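Local structure of Er-derived vesicles protein ERV41 (Saccharomyces cerevisiae, 3ZLC) at residues 166-170 against 200-204; 193-198 against 209-213; 27-33 against 55-61. The protein is a constituent of COPII-coated vesicles, needed for efficient transport of some secretory proteins to the Golgi, and facilitates retrograde transport to the endoplasmic reticulum. All coordinates share one frame; numbering follows the deposited sequence.

Contact 1 (166-170 against 200-204); sequences FYPYI and FKKLG
Three aromatic rings, Y167, Y169 and F200, gather where a loop meets the end of strand 188-200, yet neither ring pair across the contact is a regular stack or edge-to-face. The Y167 and F200 rings lie with centroids 5.2 Å apart and planes inclined at 39°, and Y167 CE2 comes to 3.5 Å from F200 CE2. Y169 and F200 are turned further, at 59°, with CD2 of Y169 placed over one face of the F200 ring, offset toward its rim; its nearest atom there is F200 CE1 at 3.5 Å. Across the two segments the rings and L203 meet by apolar contact, without a hydrogen bond. A type I beta turn from Y167 to I170, closed by I170 N to Y167 O at 3.1 Å, brings both tyrosines to the same partner. On the other side, F200 O takes bonds from L203 N and G204 N, folding the chain back and bringing L203 to the tyrosines. L203 CD1 touches Y169 CE2 at 3.5 Å and Y167 CB at 3.8 Å. With chi1 at 56°, Y167 CG sits between the backbone N and the carbonyl carbon, turning the ring so that I170 CB lies over one face, and its OH probably bonds to N210 O. Replacing F200 with an alanine would probably open a gap between the tyrosines and leave the Y169 ring freer to turn.

Contact 2 (193-198 against 209-213); sequences TSVVPT and TNQYS
This is antiparallel pairing inside a beta hairpin, strand 188-200 against strand 209-219; the short segment axes approach to 4.5 Å and run at 149°. Hydrogen-bonded pairs S194-S213 and V196-Q211 alternate with non-hydrogen-bonded pairs V195-Y212 and P197-N210. The straightest backbone bond, V196 N to Q211 O, spans 2.7 Å with 173° at the hydrogen and arrives nearly head-on to the carbonyl. Near the turn, T198 N bonds to T209 O at 2.8 Å; T209 OG1 lies 2.5 Å from T198 O, an unusually short, doubtful bond. On the same sheet face, T198 CG2, beside its backbone N (chi1 53°), meets Q211 OE1 at 3.4 Å, and a water joins that oxygen to T198 OG1. A second water links S194 O to S213 OG. The other face carries V195, P197, N210 and Y212: V195 CG1 packs on N210 CB at 3.7 Å, and N210 OD1, which bonds to R127, sits 3.3 Å from P197 CA. T193 CG2 lies 3.6 Å from Y212 CD2. Beyond the hairpin, F163 of strand 156-163 meets the Y212 ring edge-to-face and touches V195, while strands 233-240 and 243-247 pair in parallel with strand 188-200 along its other edge.

Contact 3 (27-33 against 55-61); sequences YVNTKCD and LEEMPFF
The contact belongs to the disulfide-bearing end of a six-stranded mixed sheet, where the chain leaving strand 19-28 packs against outermost strand 53-57 and the loop after it; strand 117-126 runs between the two strands and supplies C117, the disulfide partner of C32. SG of C32 lies against the backbone of strand 53-57, 3.3 Å from E56 C. E57 bends back at chi2 (-67°), which carries its carboxylate over the start of the short 3-10 segment. E57 OE1 accepts a weak but straight bond from C32 N, 3.4 Å long at 168°. E57 OE2 and D33 OD1 are like charges bridged by a water that donates to both, probably easing their repulsion. K31 NZ, 4.5 Å from E57 OE1, falls short of a salt bridge and may only partly offset the charge. Farther along, contacts turn aromatic. M58 makes a Met-aromatic contact with Y27: its CE stands over the centre of the ring face, 3.5 Å from the centroid, while SD comes in obliquely, 3.4 Å from Y27 CD1. N29 lays its amide on the F60 ring, the planes 12° apart, with CB over the ring centre; the amide's polar atoms bond to N115, E113 and N155. F61 pairs obliquely with Y27, CE1 of F61 lying 3.5 Å from Y27 CE2, and its buried backbone O, which has no polar partner, faces the Y27 ring edge at CD2.

Overall arrangement
Contact 3 closes first along the chain; contacts 1 and 2 follow with their segments interleaved, 166-170, 193-198, 200-204, then 209-213. Contacts 1 and 2 have centres about 13 Å apart and share the 188-200/209-219 hairpin: contact 2 pairs its strands, while contact 1 attaches the loop after strand 156-163 to the hairpin's turn. They touch directly, Y167 and F200 packing on T209. Contact 3 lies across the chain's centre, its centre about 33 Å from that of contact 1 and about 28 Å from that of contact 2. Strand 156-163, beside strand 19-28, connects the two ends of this lumenal domain.

Contact 1 (166-170 against 200-204)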
# COMPACT_ATOMS: atom_id res chain seq x y z
N PHE A 166 -9.21 -11.66 -4.34
CA PHE A 166 -9.42 -10.84 -5.53
C PHE A 166 -10.69 -11.34 -6.23
O PHE A 166 -11.06 -12.51 -6.12
CB PHE A 166 -8.21 -10.88 -6.46
CG PHE A 166 -7.82 -9.53 -7.01
CD1 PHE A 166 -7.28 -8.55 -6.18
CD2 PHE A 166 -8.02 -9.24 -8.36
CE1 PHE A 166 -6.93 -7.29 -6.69
CE2 PHE A 166 -7.66 -7.99 -8.88
CZ PHE A 166 -7.12 -7.01 -8.04
N TYR A 167 -11.41 -10.44 -6.89
CA TYR A 167 -12.65 -10.85 -7.56
C TYR A 167 -12.79 -10.02 -8.83
O TYR A 167 -12.15 -8.96 -8.94
CB TYR A 167 -13.86 -10.71 -6.62
CG TYR A 167 -14.05 -9.33 -6.04
CD1 TYR A 167 -13.30 -8.90 -4.95
CD2 TYR A 167 -15.01 -8.47 -6.56
CE1 TYR A 167 -13.48 -7.63 -4.41
CE2 TYR A 167 -15.19 -7.20 -6.03
CZ TYR A 167 -14.43 -6.79 -4.95
OH TYR A 167 -14.62 -5.53 -4.42
N PRO A 168 -13.60 -10.49 -9.80
CA PRO A 168 -13.58 -9.86 -11.13
C PRO A 168 -14.07 -8.41 -11.14
O PRO A 168 -13.72 -7.65 -12.05
CB PRO A 168 -14.53 -10.74 -11.94
CG PRO A 168 -14.47 -12.06 -11.26
CD PRO A 168 -14.36 -11.75 -9.81
N TYR A 169 -14.86 -8.02 -10.14
CA TYR A 169 -15.48 -6.69 -10.12
C TYR A 169 -14.66 -5.69 -9.33
O TYR A 169 -15.06 -4.53 -9.19
CB TYR A 169 -16.86 -6.77 -9.47
CG TYR A 169 -17.63 -8.04 -9.80
CD1 TYR A 169 -17.76 -8.47 -11.12
CD2 TYR A 169 -18.21 -8.80 -8.80
CE1 TYR A 169 -18.47 -9.64 -11.43
CE2 TYR A 169 -18.92 -9.97 -9.10
CZ TYR A 169 -19.04 -10.38 -10.41
OH TYR A 169 -19.76 -11.52 -10.72
N ILE A 170 -13.53 -6.14 -8.80
CA ILE A 170 -12.76 -5.34 -7.85
C ILE A 170 -12.27 -4.02 -8.46
O ILE A 170 -11.95 -3.94 -9.64
CB ILE A 170 -11.59 -6.15 -7.23
CG1 ILE A 170 -11.10 -5.53 -5.91
CG2 ILE A 170 -10.45 -6.33 -8.21
CD1 ILE A 170 -10.20 -6.50 -5.12
N PHE A 200 -21.36 -11.02 -3.11
CA PHE A 200 -21.86 -11.08 -4.48
C PHE A 200 -22.47 -12.45 -4.66
O PHE A 200 -21.75 -13.45 -4.69
CB PHE A 200 -20.72 -10.93 -5.49
CG PHE A 200 -20.06 -9.58 -5.47
CD1 PHE A 200 -20.59 -8.51 -6.18
CD2 PHE A 200 -18.89 -9.39 -4.75
CE1 PHE A 200 -19.97 -7.26 -6.16
CE2 PHE A 200 -18.26 -8.14 -4.72
CZ PHE A 200 -18.81 -7.08 -5.43
N LYS A 201 -23.79 -12.52 -4.78
CA LYS A 201 -24.45 -13.81 -4.94
C LYS A 201 -23.99 -14.56 -6.20
O LYS A 201 -24.10 -15.78 -6.28
CB LYS A 201 -25.98 -13.64 -4.91
CG LYS A 201 -26.53 -13.36 -3.52
CD LYS A 201 -28.03 -13.14 -3.55
CE LYS A 201 -28.57 -12.89 -2.14
NZ LYS A 201 -30.00 -12.48 -2.15
N LYS A 202 -23.46 -13.82 -7.17
CA LYS A 202 -22.89 -14.42 -8.38
C LYS A 202 -21.56 -15.13 -8.12
O LYS A 202 -21.09 -15.91 -8.95
CB LYS A 202 -22.71 -13.37 -9.47
CG LYS A 202 -23.91 -13.19 -10.40
CD LYS A 202 -23.56 -12.27 -11.56
CE LYS A 202 -24.23 -12.72 -12.86
NZ LYS A 202 -25.44 -11.94 -13.22
N LEU A 203 -20.97 -14.87 -6.96
CA LEU A 203 -19.66 -15.42 -6.61
C LEU A 203 -19.72 -16.42 -5.44
O LEU A 203 -18.91 -17.35 -5.35
CB LEU A 203 -18.69 -14.28 -6.27
CG LEU A 203 -18.35 -13.33 -7.41
CD1 LEU A 203 -17.31 -12.31 -6.98
CD2 LEU A 203 -17.86 -14.10 -8.63
N GLY A 204 -20.68 -16.22 -4.54
CA GLY A 204 -20.81 -17.06 -3.36
C GLY A 204 -20.36 -16.36 -2.09
O GLY A 204 -19.62 -15.38 -2.14

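Contact 2 (193-198 against 209-213)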
# COMPACT_ATOMS: atom_id res chain seq x y z
N THR A 193 -8.00 3.78 5.06
CA THR A 193 -8.88 2.96 4.22
C THR A 193 -10.02 2.40 5.06
O THR A 193 -9.79 1.92 6.18
CB THR A 193 -8.12 1.79 3.57
OG1 THR A 193 -7.61 0.90 4.59
CG2 THR A 193 -6.99 2.31 2.68
N SER A 194 -11.24 2.48 4.54
CA SER A 194 -12.40 1.97 5.28
C SER A 194 -12.97 0.84 4.45
O SER A 194 -13.41 1.04 3.30
CB SER A 194 -13.44 3.07 5.48
OG SER A 194 -14.54 2.61 6.27
N VAL A 195 -12.98 -0.36 5.04
CA VAL A 195 -13.18 -1.60 4.30
C VAL A 195 -14.60 -2.13 4.51
O VAL A 195 -15.07 -2.24 5.65
CB VAL A 195 -12.12 -2.65 4.75
CG1 VAL A 195 -12.22 -3.93 3.92
CG2 VAL A 195 -10.71 -2.06 4.61
N VAL A 196 -15.27 -2.46 3.41
CA VAL A 196 -16.64 -2.95 3.47
C VAL A 196 -16.67 -4.36 2.91
O VAL A 196 -16.24 -4.56 1.77
CB VAL A 196 -17.57 -2.09 2.61
CG1 VAL A 196 -19.03 -2.57 2.72
CG2 VAL A 196 -17.46 -0.66 3.03
N PRO A 197 -17.16 -5.34 3.70
CA PRO A 197 -17.25 -6.70 3.17
C PRO A 197 -18.46 -6.78 2.25
O PRO A 197 -19.49 -6.15 2.51
CB PRO A 197 -17.49 -7.56 4.42
CG PRO A 197 -18.25 -6.64 5.36
CD PRO A 197 -17.62 -5.26 5.11
N THR A 198 -18.36 -7.54 1.17
CA THR A 198 -19.48 -7.63 0.24
C THR A 198 -19.86 -9.07 -0.06
O THR A 198 -19.02 -9.97 -0.05
CB THR A 198 -19.16 -6.92 -1.07
OG1 THR A 198 -17.93 -7.44 -1.59
CG2 THR A 198 -19.05 -5.43 -0.85
N THR A 209 -14.77 -11.29 -0.25
CA THR A 209 -14.75 -10.08 -1.07
C THR A 209 -14.96 -8.82 -0.25
O THR A 209 -15.86 -8.75 0.59
CB THR A 209 -15.83 -10.14 -2.18
OG1 THR A 209 -17.09 -10.54 -1.60
CG2 THR A 209 -15.43 -11.15 -3.24
N ASN A 210 -14.12 -7.81 -0.51
CA ASN A 210 -14.20 -6.54 0.20
C ASN A 210 -13.88 -5.42 -0.77
O ASN A 210 -13.10 -5.61 -1.72
CB ASN A 210 -13.16 -6.47 1.33
CG ASN A 210 -13.33 -7.59 2.33
OD1 ASN A 210 -13.99 -7.42 3.36
ND2 ASN A 210 -12.71 -8.73 2.06
N GLN A 211 -14.46 -4.26 -0.51
CA GLN A 211 -14.07 -3.05 -1.22
C GLN A 211 -13.77 -1.96 -0.19
O GLN A 211 -14.21 -2.05 0.97
CB GLN A 211 -15.19 -2.63 -2.18
CG GLN A 211 -16.55 -2.34 -1.50
CD GLN A 211 -17.67 -2.27 -2.52
OE1 GLN A 211 -17.93 -3.26 -3.22
NE2 GLN A 211 -18.32 -1.11 -2.63
N TYR A 212 -13.00 -0.96 -0.59
CA TYR A 212 -12.70 0.11 0.36
C TYR A 212 -12.74 1.48 -0.26
O TYR A 212 -12.61 1.64 -1.50
CB TYR A 212 -11.36 -0.13 1.08
CG TYR A 212 -10.11 -0.07 0.21
CD1 TYR A 212 -9.69 -1.17 -0.52
CD2 TYR A 212 -9.32 1.09 0.17
CE1 TYR A 212 -8.53 -1.13 -1.30
CE2 TYR A 212 -8.16 1.14 -0.61
CZ TYR A 212 -7.77 0.04 -1.32
OH TYR A 212 -6.63 0.11 -2.09
N SER A 213 -12.95 2.47 0.61
CA SER A 213 -12.80 3.87 0.25
C SER A 213 -11.60 4.36 1.02
O SER A 213 -11.10 3.66 1.91
CB SER A 213 -14.04 4.68 0.63
OG SER A 213 -14.31 4.65 2.03
O HOH W 1 -15.85 2.47 2.72
O HOH W 2 -16.76 -5.57 -3.11

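Contact 3 (27-33 against 55-61)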
# COMPACT_ATOMS: atom_id res chain seq x y z
N TYR A 27 6.15 -0.40 -5.17
CA TYR A 27 7.56 -0.09 -5.44
C TYR A 27 7.86 1.05 -4.48
O TYR A 27 7.08 2.00 -4.40
CB TYR A 27 7.78 0.40 -6.87
CG TYR A 27 7.40 -0.56 -7.99
CD1 TYR A 27 7.40 -1.94 -7.79
CD2 TYR A 27 7.05 -0.08 -9.24
CE1 TYR A 27 7.06 -2.82 -8.83
CE2 TYR A 27 6.70 -0.94 -10.27
CZ TYR A 27 6.70 -2.31 -10.06
OH TYR A 27 6.37 -3.16 -11.10
N VAL A 28 8.97 0.97 -3.76
CA VAL A 28 9.42 2.06 -2.89
C VAL A 28 10.77 2.55 -3.41
O VAL A 28 11.61 1.73 -3.77
CB VAL A 28 9.59 1.59 -1.42
CG1 VAL A 28 10.05 2.75 -0.53
CG2 VAL A 28 8.27 1.01 -0.87
N ASN A 29 10.97 3.87 -3.44
CA ASN A 29 12.20 4.49 -3.98
C ASN A 29 13.36 4.42 -2.98
O ASN A 29 14.18 5.34 -2.89
CB ASN A 29 11.88 5.95 -4.35
CG ASN A 29 12.91 6.60 -5.27
OD1 ASN A 29 12.77 7.79 -5.58
ND2 ASN A 29 13.94 5.85 -5.73
N THR A 30 13.45 3.29 -2.26
CA THR A 30 14.54 3.03 -1.32
C THR A 30 14.95 1.55 -1.44
O THR A 30 14.10 0.69 -1.69
CB THR A 30 14.09 3.31 0.14
OG1 THR A 30 13.65 4.67 0.26
CG2 THR A 30 15.23 3.05 1.13
N LYS A 31 16.25 1.27 -1.29
CA LYS A 31 16.75 -0.11 -1.31
C LYS A 31 16.10 -0.92 -0.20
O LYS A 31 15.84 -0.39 0.88
CB LYS A 31 18.26 -0.15 -1.12
CG LYS A 31 19.02 0.83 -1.99
CD LYS A 31 19.00 0.41 -3.43
CE LYS A 31 20.36 -0.14 -3.83
NZ LYS A 31 20.32 -0.64 -5.24
N CYS A 32 15.85 -2.21 -0.46
CA CYS A 32 15.06 -3.04 0.46
C CYS A 32 15.64 -3.11 1.88
O CYS A 32 14.89 -3.08 2.87
CB CYS A 32 14.93 -4.46 -0.09
SG CYS A 32 14.05 -4.58 -1.66
N ASP A 33 16.95 -3.23 1.98
CA ASP A 33 17.60 -3.52 3.27
C ASP A 33 17.55 -2.33 4.25
O ASP A 33 17.85 -2.49 5.44
CB ASP A 33 19.04 -4.01 3.04
CG ASP A 33 19.11 -5.50 2.62
OD1 ASP A 33 18.07 -6.14 2.42
OD2 ASP A 33 20.23 -6.04 2.48
N LEU A 55 10.74 -8.94 -0.54
CA LEU A 55 11.36 -7.64 -0.76
C LEU A 55 12.46 -7.86 -1.79
O LEU A 55 13.41 -8.60 -1.55
CB LEU A 55 11.95 -7.06 0.53
CG LEU A 55 10.97 -6.23 1.37
CD1 LEU A 55 9.93 -7.13 2.00
CD2 LEU A 55 11.69 -5.41 2.44
N GLU A 56 12.30 -7.27 -2.97
CA GLU A 56 13.27 -7.50 -4.04
C GLU A 56 13.81 -6.19 -4.57
O GLU A 56 13.04 -5.25 -4.81
CB GLU A 56 12.62 -8.31 -5.17
CG GLU A 56 12.39 -9.77 -4.78
CD GLU A 56 11.78 -10.60 -5.90
OE1 GLU A 56 11.70 -10.12 -7.05
OE2 GLU A 56 11.37 -11.75 -5.62
N GLU A 57 15.12 -6.14 -4.76
CA GLU A 57 15.77 -4.94 -5.28
C GLU A 57 15.28 -4.65 -6.69
O GLU A 57 15.04 -5.58 -7.46
CB GLU A 57 17.30 -5.11 -5.32
CG GLU A 57 17.92 -5.62 -4.02
CD GLU A 57 17.82 -4.62 -2.90
OE1 GLU A 57 17.53 -3.44 -3.17
OE2 GLU A 57 18.03 -5.03 -1.73
N MET A 58 15.13 -3.37 -7.02
CA MET A 58 14.72 -3.00 -8.37
C MET A 58 15.23 -1.61 -8.70
O MET A 58 15.55 -0.85 -7.78
CB MET A 58 13.20 -2.99 -8.45
CG MET A 58 12.57 -1.85 -7.65
SD MET A 58 10.76 -1.83 -7.74
CE MET A 58 10.50 -1.52 -9.48
N PRO A 59 15.32 -1.26 -10.00
CA PRO A 59 15.51 0.16 -10.29
C PRO A 59 14.14 0.82 -10.18
O PRO A 59 13.22 0.40 -10.91
CB PRO A 59 15.99 0.18 -11.76
CG PRO A 59 16.25 -1.31 -12.13
CD PRO A 59 15.30 -2.07 -11.23
N PHE A 60 13.99 1.80 -9.29
CA PHE A 60 12.69 2.44 -9.10
C PHE A 60 12.16 3.03 -10.41
O PHE A 60 12.90 3.64 -11.17
CB PHE A 60 12.75 3.52 -8.01
CG PHE A 60 11.39 4.13 -7.67
CD1 PHE A 60 10.47 3.41 -6.92
CD2 PHE A 60 11.06 5.41 -8.11
CE1 PHE A 60 9.21 3.95 -6.61
CE2 PHE A 60 9.80 5.97 -7.80
CZ PHE A 60 8.89 5.24 -7.04
N PHE A 61 10.88 2.81 -10.68
CA PHE A 61 10.25 3.40 -11.85
C PHE A 61 8.76 3.54 -11.63
O PHE A 61 8.17 2.86 -10.77
CB PHE A 61 10.53 2.58 -13.12
CG PHE A 61 9.71 1.32 -13.25
CD1 PHE A 61 10.06 0.16 -12.55
CD2 PHE A 61 8.59 1.28 -14.08
CE1 PHE A 61 9.30 -1.01 -12.68
CE2 PHE A 61 7.83 0.11 -14.22
CZ PHE A 61 8.19 -1.03 -13.52
O HOH W 3 18.05 0.49 -6.95
O HOH W 4 17.65 -7.35 -0.04